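Local coordinates for flavin reductase (Uncultured bacterium, PDB 5CHO), which probably reduces flavin to supply its partner tryptophan halogenase, as the reductase component of a bacterial two-component system, at residues T46-V51 with H107-Y112. Numbering follows the deposited sequence.
Sequences TGVTVV and HVALLY
Val108 lays its CG2 over one face of the His107 ring, offset toward the rim, while its other branch, CG1, is turned into the interior against Val50. That inward branch is trans to the backbone N (chi1 -177°) and meets Val50 CG2 at 3.9 Å, the two valine side chains crossing at about a right angle. The second flat group is the ring of Tyr112, just past the end of helix 106-111. Leu111 covers one face of this ring, its CG lying 4.0 Å above the plane and over the centre. At the ring's rim, CD2 stands 3.8 Å from CG1 of Val108, one helical turn earlier. The same Tyr112 CD2 comes no nearer than 4.7 Å to Val50 CG2, looser than contact. The fold is the split β-barrel known for the FMN-binding clan, built on an antiparallel sheet, and the helix packs on strand 46-53, which pairs with strands 59-63, 95-100 and 178-182. Alternation along the strand sends Val48 and Val50 toward the helix and Thr49 away from it, where Thr49 packs on Phe44 of the second subunit. Val48 reaches out with CG1, 4.0 Å from Ala109 CB; Leu179 touches both residues. The side chain of Val48 is also about 4 Å from the bound FAD, which touches Tyr112 as well, so this apolar packing borders the flavin pocket. The phenol's OH is hydrogen-bonded to Gln123, and the carbonyl of Ala109 to Thr62 OG1 of strand 59-63. At the start of the strand, Thr46 OG1 donates to Gly47 O at 2.8 Å, in the carbonyl plane on a lone pair, and it is also hydrogen-bonded to Asn64 ND2. The backbone of Gly47 hydrogen-bonds to the second subunit.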
loop_
_atom_site.group_PDB
_atom_site.type_symbol
_atom_site.label_atom_id
_atom_site.label_comp_id
_atom_site.label_asym_id
_atom_site.label_seq_id
_atom_site.Cartn_x
_atom_site.Cartn_y
_atom_site.Cartn_z
ATOM N N THR A 46 -0.856 -5.486 -5.238
ATOM C CA THR A 46 -1.629 -5.098 -4.064
ATOM C C THR A 46 -2.795 -6.048 -3.885
ATOM O O THR A 46 -3.216 -6.707 -4.831
ATOM C CB THR A 46 -2.219 -3.680 -4.177
ATOM O OG1 THR A 46 -3.269 -3.688 -5.149
ATOM C CG2 THR A 46 -1.170 -2.651 -4.571
ATOM N N GLY A 47 -3.327 -6.098 -2.671
ATOM C CA GLY A 47 -4.639 -6.669 -2.443
ATOM C C GLY A 47 -5.666 -5.644 -2.891
ATOM O O GLY A 47 -5.317 -4.642 -3.515
ATOM N N VAL A 48 -6.933 -5.880 -2.578
ATOM C CA VAL A 48 -7.981 -4.933 -2.947
ATOM C C VAL A 48 -8.990 -4.804 -1.823
ATOM O O VAL A 48 -9.403 -5.808 -1.241
ATOM C CB VAL A 48 -8.725 -5.356 -4.223
ATOM C CG1 VAL A 48 -9.639 -4.230 -4.686
ATOM C CG2 VAL A 48 -7.743 -5.717 -5.322
ATOM N N THR A 49 -9.371 -3.568 -1.508
ATOM C CA THR A 49 -10.399 -3.312 -0.496
ATOM C C THR A 49 -11.602 -2.557 -1.038
ATOM O O THR A 49 -11.573 -2.008 -2.139
ATOM C CB THR A 49 -9.861 -2.482 0.687
ATOM O OG1 THR A 49 -9.792 -1.105 0.303
ATOM C CG2 THR A 49 -8.485 -2.948 1.118
ATOM N N VAL A 50 -12.665 -2.553 -0.242
ATOM C CA VAL A 50 -13.763 -1.618 -0.425
ATOM C C VAL A 50 -13.866 -0.728 0.807
ATOM O O VAL A 50 -14.081 -1.207 1.919
ATOM C CB VAL A 50 -15.099 -2.334 -0.667
ATOM C CG1 VAL A 50 -16.246 -1.339 -0.625
ATOM C CG2 VAL A 50 -15.070 -3.044 -2.005
ATOM N N VAL A 51 -13.694 0.570 0.586
ATOM C CA VAL A 51 -13.826 1.577 1.627
ATOM C C VAL A 51 -15.261 2.089 1.663
ATOM O O VAL A 51 -15.822 2.419 0.620
ATOM C CB VAL A 51 -12.850 2.741 1.380
ATOM C CG1 VAL A 51 -13.053 3.849 2.394
ATOM C CG2 VAL A 51 -11.415 2.232 1.396
ATOM N N HIS A 107 -15.946 -9.201 -8.591
ATOM C CA HIS A 107 -17.096 -8.484 -9.118
ATOM C C HIS A 107 -17.443 -7.312 -8.201
ATOM O O HIS A 107 -17.914 -6.275 -8.664
ATOM C CB HIS A 107 -18.298 -9.425 -9.295
ATOM C CG HIS A 107 -18.798 -10.035 -8.024
ATOM N ND1 HIS A 107 -18.120 -11.030 -7.351
ATOM C CD2 HIS A 107 -19.934 -9.816 -7.319
ATOM C CE1 HIS A 107 -18.803 -11.379 -6.278
ATOM N NE2 HIS A 107 -19.911 -10.658 -6.235
ATOM N N VAL A 108 -17.204 -7.477 -6.903
ATOM C CA VAL A 108 -17.371 -6.375 -5.957
ATOM C C VAL A 108 -16.369 -5.250 -6.225
ATOM O O VAL A 108 -16.728 -4.072 -6.196
ATOM C CB VAL A 108 -17.210 -6.831 -4.491
ATOM C CG1 VAL A 108 -17.458 -5.660 -3.545
ATOM C CG2 VAL A 108 -18.147 -7.988 -4.174
ATOM N N ALA A 109 -15.114 -5.618 -6.471
ATOM C CA ALA A 109 -14.074 -4.635 -6.749
ATOM C C ALA A 109 -14.429 -3.843 -7.995
ATOM O O ALA A 109 -14.295 -2.619 -8.021
ATOM C CB ALA A 109 -12.717 -5.310 -6.920
ATOM N N LEU A 110 -14.878 -4.547 -9.027
ATOM C CA LEU A 110 -15.232 -3.900 -10.286
ATOM C C LEU A 110 -16.407 -2.952 -10.110
ATOM O O LEU A 110 -16.340 -1.799 -10.531
ATOM C CB LEU A 110 -15.572 -4.938 -11.356
ATOM C CG LEU A 110 -14.366 -5.675 -11.939
ATOM C CD1 LEU A 110 -14.804 -6.848 -12.816
ATOM C CD2 LEU A 110 -13.466 -4.712 -12.696
ATOM N N LEU A 111 -17.475 -3.441 -9.483
ATOM C CA LEU A 111 -18.677 -2.642 -9.275
ATOM C C LEU A 111 -18.385 -1.314 -8.593
ATOM O O LEU A 111 -18.803 -0.269 -9.087
ATOM C CB LEU A 111 -19.708 -3.422 -8.451
ATOM C CG LEU A 111 -20.977 -2.639 -8.074
ATOM C CD1 LEU A 111 -21.669 -2.063 -9.309
ATOM C CD2 LEU A 111 -21.935 -3.499 -7.264
ATOM N N TYR A 112 -17.666 -1.340 -7.475
ATOM C CA TYR A 112 -17.469 -0.122 -6.700
ATOM C C TYR A 112 -16.260 0.669 -7.163
ATOM O O TYR A 112 -15.874 1.648 -6.530
ATOM C CB TYR A 112 -17.386 -0.456 -5.213
ATOM C CG TYR A 112 -18.728 -0.943 -4.729
ATOM C CD1 TYR A 112 -19.773 -0.049 -4.559
ATOM C CD2 TYR A 112 -18.964 -2.281 -4.462
ATOM C CE1 TYR A 112 -21.009 -0.467 -4.147
ATOM C CE2 TYR A 112 -20.210 -2.709 -4.037
ATOM C CZ TYR A 112 -21.228 -1.793 -3.879
ATOM O OH TYR A 112 -22.477 -2.197 -3.460
#